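Glucose dehydrogenase (Serratia sp. FS14, PDB 7CDY) is a beta-propeller protein of the glucose/sorbosone dehydrogenase family, here carrying a bound calcium ion. Local coordinates at residues L20-Q24 against F71-R75; P14-F19 against R320-P326; F113-L119 against D154-G158; L119-F125 against A140-Q146. All blocks are in the same frame, centred on the assembly; numbering follows the deposited sequence.

Interaction 1: residues L20-Q24 against F71-R75; sequences LPAEQ and FAASR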
loop_
_atom_site.group_PDB
_atom_site.type_symbol
_atom_site.label_atom_id
_atom_site.label_comp_id
_atom_site.label_asym_id
_atom_site.label_seq_id
_atom_site.Cartn_x
_atom_site.Cartn_y
_atom_site.Cartn_z
ATOM N N LEU A 20 3.028 7.957 14.999
ATOM C CA LEU A 20 2.232 8.025 16.205
ATOM C C LEU A 20 2.064 9.493 16.579
ATOM O O LEU A 20 2.780 10.359 16.058
ATOM C CB LEU A 20 2.946 7.271 17.326
ATOM C CG LEU A 20 3.148 5.771 17.081
ATOM C CD1 LEU A 20 3.691 5.125 18.341
ATOM C CD2 LEU A 20 1.847 5.094 16.656
ATOM N N PRO A 21 1.105 9.814 17.458
ATOM C CA PRO A 21 0.829 11.224 17.768
ATOM C C PRO A 21 2.004 11.935 18.429
ATOM O O PRO A 21 2.862 11.319 19.070
ATOM C CB PRO A 21 -0.369 11.145 18.724
ATOM C CG PRO A 21 -1.029 9.855 18.402
ATOM C CD PRO A 21 0.098 8.919 18.056
ATOM N N ALA A 22 2.022 13.255 18.256
ATOM C CA ALA A 22 2.958 14.169 18.925
ATOM C C ALA A 22 4.384 13.757 18.565
ATOM O O ALA A 22 4.689 13.606 17.372
ATOM C CB ALA A 22 2.631 14.262 20.412
ATOM N N GLU A 23 5.277 13.575 19.534
ATOM C CA GLU A 23 6.634 13.110 19.281
ATOM C C GLU A 23 6.847 11.688 19.789
ATOM O O GLU A 23 7.949 11.327 20.208
ATOM C CB GLU A 23 7.662 14.071 19.882
ATOM N N GLN A 24 5.791 10.868 19.753
ATOM C CA GLN A 24 5.868 9.502 20.254
ATOM C C GLN A 24 6.624 8.571 19.318
ATOM O O GLN A 24 7.007 7.472 19.737
ATOM C CB GLN A 24 4.468 8.971 20.541
ATOM C CG GLN A 24 3.823 9.690 21.722
ATOM C CD GLN A 24 2.318 9.557 21.759
ATOM O OE1 GLN A 24 1.611 10.486 22.157
ATOM N NE2 GLN A 24 1.818 8.396 21.364
ATOM N N PHE A 71 -5.979 6.515 17.448
ATOM C CA PHE A 71 -4.909 5.866 18.208
ATOM C C PHE A 71 -4.627 6.562 19.538
ATOM O O PHE A 71 -4.345 5.895 20.536
ATOM C CB PHE A 71 -3.627 5.782 17.362
ATOM C CG PHE A 71 -2.442 5.209 18.113
ATOM C CD1 PHE A 71 -1.643 6.021 18.909
ATOM C CD2 PHE A 71 -2.153 3.855 18.056
ATOM C CE1 PHE A 71 -0.582 5.495 19.639
ATOM C CE2 PHE A 71 -1.079 3.316 18.774
ATOM C CZ PHE A 71 -0.299 4.143 19.572
ATOM N N ALA A 72 -4.657 7.898 19.567
ATOM C CA ALA A 72 -4.361 8.603 20.812
ATOM C C ALA A 72 -5.229 8.089 21.953
ATOM O O ALA A 72 -4.760 7.951 23.090
ATOM C CB ALA A 72 -4.556 10.108 20.628
ATOM N N ALA A 73 -6.485 7.769 21.658
ATOM C CA ALA A 73 -7.401 7.189 22.630
ATOM C C ALA A 73 -7.274 5.667 22.731
ATOM O O ALA A 73 -7.109 5.128 23.830
ATOM C CB ALA A 73 -8.841 7.583 22.281
ATOM N N SER A 74 -7.332 4.951 21.598
ATOM C CA SER A 74 -7.488 3.495 21.620
ATOM C C SER A 74 -6.168 2.733 21.593
ATOM O O SER A 74 -6.141 1.556 21.969
ATOM C CB SER A 74 -8.230 3.023 20.358
ATOM O OG SER A 74 -7.462 3.382 19.194
ATOM N N ARG A 75 -5.095 3.374 21.135
ATOM C CA ARG A 75 -3.812 2.725 20.872
ATOM C C ARG A 75 -3.939 1.534 19.925
ATOM O O ARG A 75 -3.073 0.658 19.891
ATOM C CB ARG A 75 -3.050 2.387 22.159
ATOM C CG ARG A 75 -2.771 3.640 22.988
ATOM C CD ARG A 75 -1.872 3.379 24.190
ATOM N NE ARG A 75 -0.538 2.901 23.812
ATOM C CZ ARG A 75 0.460 3.666 23.383
ATOM N NH1 ARG A 75 0.309 4.978 23.236
ATOM N NH2 ARG A 75 1.624 3.095 23.096
#
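L20 and P21 pack on the ring of F71 where two connections of the beta-propeller come together: the turn between strands 3-19 and 26-30, and the short helix 71-74 that leads from strand 62-67 into strand 76-84. CD2 of L20 lies over one face of the ring in a CH-pi contact, 3.9 Å from the F71 centroid and 18° off the normal. The P21 pyrrolidine comes in at about a right angle to the F71 side chain, with P21 CD 3.5 Å from F71 CD1, and its CG reaches on to A72 CB at 4.2 Å. Near the ring plane, at the edge, Q24 NE2 stands 4.1 Å from F71 CE1. With CG anti to the backbone N (chi1 176°), the F71 ring is carried out of the helix and against L20 and P21.

Behind this first shell the backbone sets the positions. A type II' turn, closed by Q24 N to P21 O at 3.0 Å, brings P21 and the Q24 side chain round to the same ring. On the helix side, R75 N bonds F71 O at 2.7 Å; R75 then leaves helical geometry with positive phi, its CA backing the face of F71 opposite L20. Its guanidinium is held by L99 O, S100 O and a salt bridge to D103, which leaves R75 NH1 4.2 Å from Q24 NE2, the amide turned 32° from the guanidinium plane.

Interaction 2: residues P14-F19 against R320-P326; sequences PWSLAF and REVRSGP
E321 reaches across from strand 320-324 to take the backbone N-H of L17 on strand 14-19, parallel to it within 12°. These are the innermost strands of neighbouring propeller blades, joined through side chains and water. E321 OE2 receives L17 N on its anti lone pair at 3.0 Å (angle at H 161°), and R323 NH2 on its syn side in a 2.9 Å salt bridge. E321 OE1 is paired with K128, engaging both carboxylate oxygens. R323 NH2 has a second acid in E64; its NE gives only weak bonds, to E321 OE2 and, at 3.3 Å, to L17 O. S16 OG is satisfied by E64 and V65 N.

One water donates to W15 O and R320 O; another accepts from R320 NE and lies 2.8 Å from P14 O. Bent at chi2 and chi3, the R320 chain lays its CD over the face of the W15 five-membered ring, 3.9 Å from the centroid, and its guanidinium 20° from parallel with the indole, while NH2 pairs with D335. Farther along, P326 CD sits over the centre of the F19 ring, 3.8 Å from its centroid, in one of two F19 conformers.

Strand 14-19 is bonded through T29 and L27 to strand 26-30. Strand 320-324 pairs with strand 330-334, R320 and E321 both facing L333 in a classic beta bulge; W15 and E321 also pack against strand 62-67.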
loop_
_atom_site.group_PDB
_atom_site.type_symbol
_atom_site.label_atom_id
_atom_site.label_comp_id
_atom_site.label_asym_id
_atom_site.label_seq_id
_atom_site.Cartn_x
_atom_site.Cartn_y
_atom_site.Cartn_z
ATOM N N PRO A 14 12.533 -3.066 5.143
ATOM C CA PRO A 14 11.388 -2.377 5.743
ATOM C C PRO A 14 10.310 -2.152 4.697
ATOM O O PRO A 14 10.593 -1.992 3.506
ATOM C CB PRO A 14 11.990 -1.054 6.230
ATOM C CG PRO A 14 13.133 -0.806 5.265
ATOM C CD PRO A 14 13.696 -2.174 4.965
ATOM N N TRP A 15 9.057 -2.168 5.144
ATOM C CA TRP A 15 7.948 -2.159 4.196
ATOM C C TRP A 15 6.976 -1.018 4.424
ATOM O O TRP A 15 6.522 -0.406 3.460
ATOM C CB TRP A 15 7.194 -3.500 4.245
ATOM C CG TRP A 15 6.488 -3.876 2.959
ATOM C CD1 TRP A 15 7.020 -4.582 1.916
ATOM C CD2 TRP A 15 5.140 -3.563 2.591
ATOM N NE1 TRP A 15 6.081 -4.735 0.922
ATOM C CE2 TRP A 15 4.913 -4.131 1.316
ATOM C CE3 TRP A 15 4.094 -2.888 3.225
ATOM C CZ2 TRP A 15 3.678 -4.026 0.657
ATOM C CZ3 TRP A 15 2.875 -2.789 2.576
ATOM C CH2 TRP A 15 2.676 -3.356 1.301
ATOM N N SER A 16 6.662 -0.702 5.675
ATOM C CA SER A 16 5.644 0.289 5.990
ATOM C C SER A 16 6.110 1.116 7.173
ATOM O O SER A 16 6.821 0.626 8.051
ATOM C CB SER A 16 4.329 -0.422 6.384
ATOM O OG SER A 16 3.261 0.464 6.713
ATOM N N LEU A 17 5.691 2.377 7.199
ATOM C CA LEU A 17 5.858 3.188 8.397
ATOM C C LEU A 17 4.582 3.952 8.682
ATOM O O LEU A 17 3.793 4.251 7.785
ATOM C CB LEU A 17 7.063 4.137 8.318
ATOM C CG LEU A 17 6.901 5.415 7.509
ATOM C CD1 LEU A 17 6.404 6.591 8.359
ATOM C CD2 LEU A 17 8.216 5.781 6.825
ATOM N N ALA A 18 4.429 4.329 9.949
ATOM C CA ALA A 18 3.277 5.108 10.370
ATOM C C ALA A 18 3.645 5.967 11.567
ATOM O O ALA A 18 4.272 5.492 12.516
ATOM C CB ALA A 18 2.112 4.203 10.759
ATOM N N PHE A 19 3.252 7.232 11.521
ATOM C CA PHE A 19 3.507 8.126 12.640
ATOM C C PHE A 19 2.517 7.888 13.773
ATOM O O PHE A 19 1.327 7.636 13.545
ATOM C CB PHE A 19 3.418 9.580 12.184
ATOM C CG PHE A 19 4.704 10.106 11.626
ATOM C CD1 PHE A 19 5.021 9.922 10.292
ATOM C CD2 PHE A 19 5.606 10.769 12.440
ATOM C CE1 PHE A 19 6.207 10.393 9.775
ATOM C CE2 PHE A 19 6.794 11.248 11.927
ATOM C CZ PHE A 19 7.096 11.059 10.596
ATOM N N ARG A 320 10.489 2.212 -1.136
ATOM C CA ARG A 320 9.405 1.289 -0.833
ATOM C C ARG A 320 8.195 1.966 -0.203
ATOM O O ARG A 320 7.052 1.528 -0.420
ATOM C CB ARG A 320 9.940 0.217 0.129
ATOM C CG ARG A 320 8.906 -0.624 0.886
ATOM C CD ARG A 320 8.140 -1.607 0.004
ATOM N NE ARG A 320 8.971 -2.694 -0.504
ATOM C CZ ARG A 320 8.602 -3.515 -1.484
ATOM N NH1 ARG A 320 7.420 -3.374 -2.069
ATOM N NH2 ARG A 320 9.424 -4.469 -1.895
ATOM N N GLU A 321 8.411 3.018 0.579
ATOM C CA GLU A 321 7.347 3.627 1.370
ATOM C C GLU A 321 7.527 5.133 1.353
ATOM O O GLU A 321 8.662 5.623 1.346
ATOM C CB GLU A 321 7.420 3.136 2.831
ATOM C CG GLU A 321 6.424 3.803 3.813
ATOM C CD GLU A 321 4.981 3.366 3.582
ATOM O OE1 GLU A 321 4.488 3.471 2.439
ATOM O OE2 GLU A 321 4.320 2.918 4.546
ATOM N N VAL A 322 6.407 5.858 1.310
ATOM C CA VAL A 322 6.387 7.318 1.360
ATOM C C VAL A 322 5.259 7.752 2.282
ATOM O O VAL A 322 4.105 7.362 2.073
ATOM C CB VAL A 322 6.103 7.913 -0.033
ATOM C CG1 VAL A 322 6.265 9.422 0.010
ATOM C CG2 VAL A 322 6.993 7.304 -1.108
ATOM N N ARG A 323 5.571 8.586 3.274
ATOM C CA ARG A 323 4.525 9.166 4.113
ATOM C C ARG A 323 4.790 10.650 4.299
ATOM O O ARG A 323 5.943 11.082 4.385
ATOM C CB ARG A 323 4.420 8.490 5.495
ATOM C CG ARG A 323 4.101 7.007 5.467
ATOM C CD ARG A 323 2.633 6.689 5.110
ATOM N NE ARG A 323 2.490 5.244 4.932
ATOM C CZ ARG A 323 1.447 4.616 4.394
ATOM N NH1 ARG A 323 0.386 5.292 3.969
ATOM N NH2 ARG A 323 1.492 3.290 4.282
ATOM N N SER A 324 3.714 11.431 4.365
ATOM C CA SER A 324 3.826 12.858 4.649
ATOM C C SER A 324 3.759 13.045 6.158
ATOM O O SER A 324 2.741 12.723 6.782
ATOM C CB SER A 324 2.697 13.619 3.951
ATOM O OG SER A 324 2.849 15.027 4.081
ATOM N N GLY A 325 4.847 13.548 6.745
ATOM C CA GLY A 325 4.947 13.670 8.184
ATOM C C GLY A 325 4.243 14.898 8.723
ATOM O O GLY A 325 4.107 15.914 8.040
ATOM N N PRO A 326 3.782 14.828 9.975
ATOM C CA PRO A 326 3.134 16.004 10.581
ATOM C C PRO A 326 4.046 17.213 10.705
ATOM O O PRO A 326 3.544 18.333 10.866
ATOM C CB PRO A 326 2.671 15.491 11.954
ATOM C CG PRO A 326 3.522 14.283 12.225
ATOM C CD PRO A 326 3.781 13.663 10.874
HETATM O O HOH W 1 10.506 -4.027 1.515
HETATM O O HOH W 2 5.175 -0.155 1.049
#

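Interaction 3: residues F113-L119 against D154-G158; sequences FRQQPKL and DKLQG
Three hydrogen bonds tie Q115, Q116 and P117 to L156 and Q157, joining the end of strand 109-114 in one propeller blade to the loop that leads into strand 160-163 of the next. One is backbone to backbone, L156 N to Q116 O at 3.0 Å. The other two are given by side-chain amides. Q157 NE2 donates to P117 O at 2.7 Å, the oxygen lying in the plane of the Q157 amide; the bend at chi2 (70°) brings that amide back against segment 113-119. Q115, extended beyond CG, sends NE2 to L156 O at 3.2 Å, a nearly straight N-H...O (167°) that arrives from above the carbonyl plane. A water adds an indirect link, donating to Q116 O and D154 O.

Packing contacts lie around these bonds. L156 CD1 comes from the direction opposite to the F113 side chain and makes an apolar contact with F113 CE1 at 3.9 Å. P117, which follows a cis peptide bond, sets its CD 3.8 Å from K155 CG, with the two side chains crossing at about a right angle. L119 CD1 touches the Q157 amide at CD, 3.7 Å away.

The NE2 atoms of Q115 and Q157 each serve two acceptors: Q157 NE2 also bonds N144 OD1, and Q115 NE2 also bonds G142 O, while Q115 OE1 accepts from T92 N and N144 ND2. These partners fix the rotation of both amides. The cost falls on Q157 OE1, buried by the contact 3.5 Å from P117 CD with no partner in the model.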
loop_
_atom_site.group_PDB
_atom_site.type_symbol
_atom_site.label_atom_id
_atom_site.label_comp_id
_atom_site.label_asym_id
_atom_site.label_seq_id
_atom_site.Cartn_x
_atom_site.Cartn_y
_atom_site.Cartn_z
ATOM N N PHE A 113 -9.914 -9.912 8.702
ATOM C CA PHE A 113 -10.200 -10.099 7.287
ATOM C C PHE A 113 -9.109 -10.968 6.683
ATOM O O PHE A 113 -7.920 -10.758 6.959
ATOM C CB PHE A 113 -10.261 -8.759 6.544
ATOM C CG PHE A 113 -10.264 -8.914 5.045
ATOM C CD1 PHE A 113 -11.440 -9.224 4.374
ATOM C CD2 PHE A 113 -9.083 -8.811 4.317
ATOM C CE1 PHE A 113 -11.449 -9.416 2.999
ATOM C CE2 PHE A 113 -9.086 -8.997 2.942
ATOM C CZ PHE A 113 -10.272 -9.287 2.287
ATOM N N ARG A 114 -9.514 -11.896 5.818
ATOM C CA ARG A 114 -8.580 -12.752 5.103
ATOM C C ARG A 114 -8.946 -12.772 3.635
ATOM O O ARG A 114 -10.110 -12.982 3.281
ATOM C CB ARG A 114 -8.673 -14.195 5.590
ATOM C CG ARG A 114 -8.157 -14.412 6.956
ATOM C CD ARG A 114 -8.037 -15.894 7.231
ATOM N NE ARG A 114 -7.176 -16.078 8.378
ATOM C CZ ARG A 114 -7.588 -15.995 9.635
ATOM N NH1 ARG A 114 -8.871 -15.755 9.905
ATOM N NH2 ARG A 114 -6.727 -16.151 10.622
ATOM N N GLN A 115 -7.952 -12.571 2.785
ATOM C CA GLN A 115 -8.119 -12.861 1.376
ATOM C C GLN A 115 -8.411 -14.346 1.201
ATOM O O GLN A 115 -7.696 -15.203 1.738
ATOM C CB GLN A 115 -6.812 -12.506 0.678
ATOM C CG GLN A 115 -6.823 -12.724 -0.814
ATOM C CD GLN A 115 -5.560 -12.214 -1.482
ATOM O OE1 GLN A 115 -4.437 -12.494 -1.040
ATOM N NE2 GLN A 115 -5.737 -11.452 -2.547
ATOM N N GLN A 116 -9.459 -14.657 0.439
ATOM C CA GLN A 116 -9.803 -16.024 0.114
ATOM C C GLN A 116 -10.207 -16.081 -1.352
ATOM O O GLN A 116 -10.834 -15.141 -1.860
ATOM C CB GLN A 116 -10.977 -16.524 0.961
ATOM C CG GLN A 116 -10.670 -16.632 2.439
ATOM C CD GLN A 116 -9.691 -17.745 2.770
ATOM O OE1 GLN A 116 -9.201 -18.455 1.894
ATOM N NE2 GLN A 116 -9.403 -17.903 4.055
ATOM N N PRO A 117 -9.853 -17.158 -2.061
ATOM C CA PRO A 117 -8.990 -18.242 -1.587
ATOM C C PRO A 117 -7.550 -17.759 -1.427
ATOM O O PRO A 117 -7.215 -16.646 -1.833
ATOM C CB PRO A 117 -9.082 -19.275 -2.720
ATOM C CG PRO A 117 -9.392 -18.456 -3.943
ATOM C CD PRO A 117 -10.294 -17.361 -3.451
ATOM N N LYS A 118 -6.711 -18.571 -0.801
ATOM C CA LYS A 118 -5.283 -18.292 -0.733
ATOM C C LYS A 118 -4.617 -18.926 -1.949
ATOM O O LYS A 118 -4.655 -20.152 -2.107
ATOM C CB LYS A 118 -4.694 -18.858 0.560
ATOM C CG LYS A 118 -5.153 -18.172 1.839
ATOM C CD LYS A 118 -4.615 -18.917 3.061
ATOM C CE LYS A 118 -5.033 -18.267 4.372
ATOM N NZ LYS A 118 -4.269 -17.007 4.608
ATOM N N LEU A 119 -4.015 -18.100 -2.819
ATOM C CA LEU A 119 -3.443 -18.609 -4.057
ATOM C C LEU A 119 -1.982 -18.245 -4.275
ATOM O O LEU A 119 -1.414 -18.642 -5.298
ATOM C CB LEU A 119 -4.247 -18.120 -5.270
ATOM C CG LEU A 119 -5.718 -18.545 -5.314
ATOM C CD1 LEU A 119 -6.434 -17.893 -6.488
ATOM C CD2 LEU A 119 -5.857 -20.060 -5.395
ATOM N N ASP A 154 -16.222 -13.741 -7.283
ATOM C CA ASP A 154 -16.288 -14.576 -6.092
ATOM C C ASP A 154 -14.925 -14.796 -5.440
ATOM O O ASP A 154 -14.821 -15.592 -4.504
ATOM C CB ASP A 154 -16.971 -15.913 -6.405
ATOM C CG ASP A 154 -16.247 -16.713 -7.474
ATOM O OD1 ASP A 154 -15.502 -16.125 -8.287
ATOM O OD2 ASP A 154 -16.444 -17.948 -7.511
ATOM N N LYS A 155 -13.884 -14.104 -5.907
ATOM C CA LYS A 155 -12.531 -14.263 -5.386
ATOM C C LYS A 155 -11.985 -12.916 -4.938
ATOM O O LYS A 155 -12.219 -11.897 -5.588
ATOM C CB LYS A 155 -11.622 -14.903 -6.439
ATOM C CG LYS A 155 -12.031 -16.354 -6.697
ATOM C CD LYS A 155 -11.111 -17.095 -7.625
ATOM C CE LYS A 155 -11.679 -18.485 -7.899
ATOM N NZ LYS A 155 -11.148 -19.056 -9.160
ATOM N N LEU A 156 -11.248 -12.910 -3.826
ATOM C CA LEU A 156 -10.713 -11.672 -3.271
ATOM C C LEU A 156 -9.346 -11.291 -3.847
ATOM O O LEU A 156 -8.673 -10.398 -3.317
ATOM C CB LEU A 156 -10.728 -11.729 -1.742
ATOM C CG LEU A 156 -12.155 -11.696 -1.199
ATOM C CD1 LEU A 156 -12.176 -12.121 0.255
ATOM C CD2 LEU A 156 -12.778 -10.317 -1.359
ATOM N N GLN A 157 -8.956 -11.903 -4.951
ATOM C CA GLN A 157 -7.747 -11.537 -5.669
ATOM C C GLN A 157 -7.984 -10.294 -6.514
ATOM O O GLN A 157 -9.000 -10.182 -7.207
ATOM C CB GLN A 157 -7.379 -12.678 -6.616
ATOM C CG GLN A 157 -6.540 -13.771 -5.990
ATOM C CD GLN A 157 -7.321 -14.589 -4.990
ATOM O OE1 GLN A 157 -8.530 -14.834 -5.163
ATOM N NE2 GLN A 157 -6.645 -15.015 -3.929
ATOM N N GLY A 158 -7.010 -9.384 -6.517
ATOM C CA GLY A 158 -7.072 -8.231 -7.410
ATOM C C GLY A 158 -8.222 -7.300 -7.114
ATOM O O GLY A 158 -8.820 -6.735 -8.038
HETATM O O HOH W 3 -13.649 -15.809 -2.050
#

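Interaction 4: residues L119-F125 against A140-Q146; sequences LSVGNHF and ALGENNQ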
loop_
_atom_site.group_PDB
_atom_site.type_symbol
_atom_site.label_atom_id
_atom_site.label_comp_id
_atom_site.label_asym_id
_atom_site.label_seq_id
_atom_site.Cartn_x
_atom_site.Cartn_y
_atom_site.Cartn_z
ATOM N N LEU A 119 -4.015 -18.100 -2.819
ATOM C CA LEU A 119 -3.443 -18.609 -4.057
ATOM C C LEU A 119 -1.982 -18.245 -4.275
ATOM O O LEU A 119 -1.414 -18.642 -5.298
ATOM C CB LEU A 119 -4.247 -18.120 -5.270
ATOM C CG LEU A 119 -5.718 -18.545 -5.314
ATOM C CD1 LEU A 119 -6.434 -17.893 -6.488
ATOM C CD2 LEU A 119 -5.857 -20.060 -5.395
ATOM N N SER A 120 -1.359 -17.496 -3.371
ATOM C CA SER A 120 -0.003 -17.027 -3.598
ATOM C C SER A 120 1.038 -18.048 -3.161
ATOM O O SER A 120 0.860 -18.763 -2.170
ATOM C CB SER A 120 0.248 -15.729 -2.824
ATOM O OG SER A 120 1.535 -15.215 -3.102
ATOM N N VAL A 121 2.151 -18.083 -3.895
ATOM C CA VAL A 121 3.366 -18.766 -3.467
ATOM C C VAL A 121 4.505 -17.776 -3.253
ATOM O O VAL A 121 5.682 -18.156 -3.273
ATOM C CB VAL A 121 3.762 -19.925 -4.401
ATOM C CG1 VAL A 121 2.642 -20.953 -4.462
ATOM C CG2 VAL A 121 4.095 -19.403 -5.787
ATOM N N GLY A 122 4.175 -16.505 -3.051
ATOM C CA GLY A 122 5.182 -15.507 -2.757
ATOM C C GLY A 122 4.971 -14.153 -3.406
ATOM O O GLY A 122 5.605 -13.175 -3.006
ATOM N N ASN A 123 4.086 -14.070 -4.397
ATOM C CA ASN A 123 3.907 -12.835 -5.147
ATOM C C ASN A 123 2.492 -12.263 -5.028
ATOM O O ASN A 123 1.517 -12.990 -4.808
ATOM C CB ASN A 123 4.268 -13.029 -6.633
ATOM C CG ASN A 123 5.758 -13.228 -6.842
ATOM O OD1 ASN A 123 6.552 -12.304 -6.656
ATOM N ND2 ASN A 123 6.146 -14.441 -7.215
ATOM N N HIS A 124 2.407 -10.937 -5.158
ATOM C CA HIS A 124 1.159 -10.197 -5.402
ATOM C C HIS A 124 0.163 -10.313 -4.246
ATOM O O HIS A 124 -0.992 -10.727 -4.407
ATOM C CB HIS A 124 0.513 -10.568 -6.737
ATOM C CG HIS A 124 1.342 -10.204 -7.929
ATOM N ND1 HIS A 124 0.862 -10.318 -9.214
ATOM C CD2 HIS A 124 2.599 -9.710 -8.038
ATOM C CE1 HIS A 124 1.793 -9.931 -10.071
ATOM N NE2 HIS A 124 2.856 -9.555 -9.382
ATOM N N PHE A 125 0.628 -9.915 -3.061
ATOM C CA PHE A 125 -0.243 -9.787 -1.905
ATOM C C PHE A 125 -0.953 -8.443 -1.862
ATOM O O PHE A 125 -1.972 -8.316 -1.175
ATOM C CB PHE A 125 0.581 -9.985 -0.627
ATOM C CG PHE A 125 1.111 -11.388 -0.468
ATOM C CD1 PHE A 125 0.264 -12.400 -0.033
ATOM C CD2 PHE A 125 2.431 -11.714 -0.783
ATOM C CE1 PHE A 125 0.715 -13.699 0.107
ATOM C CE2 PHE A 125 2.887 -13.027 -0.656
ATOM C CZ PHE A 125 2.033 -14.011 -0.199
ATOM N N ALA A 140 -6.051 -2.959 -0.068
ATOM C CA ALA A 140 -5.680 -3.211 -1.461
ATOM C C ALA A 140 -5.067 -4.602 -1.568
ATOM O O ALA A 140 -4.079 -4.902 -0.889
ATOM C CB ALA A 140 -4.700 -2.141 -1.944
ATOM N N LEU A 141 -5.633 -5.444 -2.428
ATOM C CA LEU A 141 -5.217 -6.836 -2.561
ATOM C C LEU A 141 -4.723 -7.141 -3.966
ATOM O O LEU A 141 -5.405 -6.838 -4.952
ATOM C CB LEU A 141 -6.378 -7.772 -2.229
ATOM C CG LEU A 141 -6.956 -7.634 -0.822
ATOM C CD1 LEU A 141 -8.227 -8.453 -0.683
ATOM C CD2 LEU A 141 -5.931 -8.077 0.214
ATOM N N GLY A 142 -3.541 -7.767 -4.057
ATOM C CA GLY A 142 -3.074 -8.286 -5.324
ATOM C C GLY A 142 -3.803 -9.564 -5.706
ATOM O O GLY A 142 -4.580 -10.139 -4.944
ATOM N N GLU A 143 -3.548 -10.012 -6.934
ATOM C CA GLU A 143 -4.214 -11.249 -7.436
ATOM C C GLU A 143 -3.340 -12.504 -7.251
ATOM O O GLU A 143 -3.643 -13.480 -7.889
ATOM C CB GLU A 143 -4.766 -11.127 -8.871
ATOM C CG GLU A 143 -3.931 -10.350 -9.879
ATOM C CD GLU A 143 -2.526 -10.845 -10.199
ATOM O OE1 GLU A 143 -1.777 -11.080 -9.274
ATOM O OE2 GLU A 143 -2.193 -10.907 -11.371
ATOM N N ASN A 144 -2.322 -12.446 -6.374
ATOM C CA ASN A 144 -1.548 -13.623 -5.983
ATOM C C ASN A 144 -0.788 -14.247 -7.153
ATOM O O ASN A 144 -0.335 -15.405 -7.051
ATOM C CB ASN A 144 -2.419 -14.707 -5.315
ATOM C CG ASN A 144 -2.998 -14.319 -3.938
ATOM O OD1 ASN A 144 -3.791 -15.090 -3.396
ATOM N ND2 ASN A 144 -2.635 -13.165 -3.382
ATOM N N ASN A 145 -0.656 -13.519 -8.265
ATOM C CA ASN A 145 -0.025 -13.985 -9.498
ATOM C C ASN A 145 -0.872 -14.998 -10.258
ATOM O O ASN A 145 -0.343 -15.767 -11.061
ATOM C CB ASN A 145 1.427 -14.472 -9.319
ATOM C CG ASN A 145 2.256 -14.302 -10.572
ATOM O OD1 ASN A 145 1.937 -13.486 -11.445
ATOM N ND2 ASN A 145 3.316 -15.087 -10.680
ATOM N N GLN A 146 -2.181 -15.008 -10.029
ATOM C CA GLN A 146 -3.130 -15.778 -10.836
ATOM C C GLN A 146 -3.971 -14.751 -11.596
ATOM O O GLN A 146 -5.020 -14.310 -11.126
ATOM C CB GLN A 146 -3.972 -16.689 -9.953
ATOM C CG GLN A 146 -3.132 -17.732 -9.219
ATOM C CD GLN A 146 -2.482 -18.721 -10.175
ATOM O OE1 GLN A 146 -3.059 -19.075 -11.205
ATOM N NE2 GLN A 146 -1.279 -19.170 -9.841
HETATM O O HOH W 4 0.003 -18.226 -7.720
HETATM O O HOH W 5 2.505 -16.110 -6.032
HETATM O O HOH W 6 3.856 -16.765 -8.267
#
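The H124 ring meets E143 at its edge: ND1 donates to E143 OE1 at 2.7 Å, with the acceptor in the ring plane and the carboxylate turned 39° from the imidazole. N145 N reaches E143 OE1 from the opposite face of the carboxylate, at 2.9 Å, and E143 OE2 accepts from W229 NE1. The N145 amide stands 62° to the H124 ring, its OD1 3.8 Å from H124 CE1. Over one face of the F125 ring, toward the rim, lies N123 O.

Both segments are propeller loops, one leading toward strand 129-131, the other leaving strand 137-140 and reversing in a type I' turn from E143 to Q146; the E143 side chain is about 11 Å from the calcium ion. N144, with CG beside its backbone N (chi1 -67°), lies against S120 and bonds both ends of the facing loop. H124 O accepts N144 N at 2.9 Å and, from above the carbonyl plane, N144 ND2 at 3.1 Å, while N144 OD1 takes L119 N at 3.1 Å and also Q157 NE2. S120 OG accepts from G122 N, an ST turn, and donates to N123 O. One water donates to L119 O and N144 O and accepts from Q146 NE2.

In the fold
Interactions 2 and 4 are buried, whereas 1 and 3 are partly buried and lie farther from the centre of the chain. Interaction 1 is mainly apolar packing on one aromatic ring; interaction 2, which it adjoins in sequence, relies on charged side chains and waters between strands of adjacent blades. Interactions 3 and 4 share L119 and join the same two connections, their centres about 9 Å apart: hydrogen bonds from the Q115 and Q157 amides to segment 140-146 merge them into one amide-rich network, with the histidine-carboxylate pair confined to 4. Interactions 2 and 4 lie on opposite sides of the chain's centre, nearest atoms about 7 Å apart.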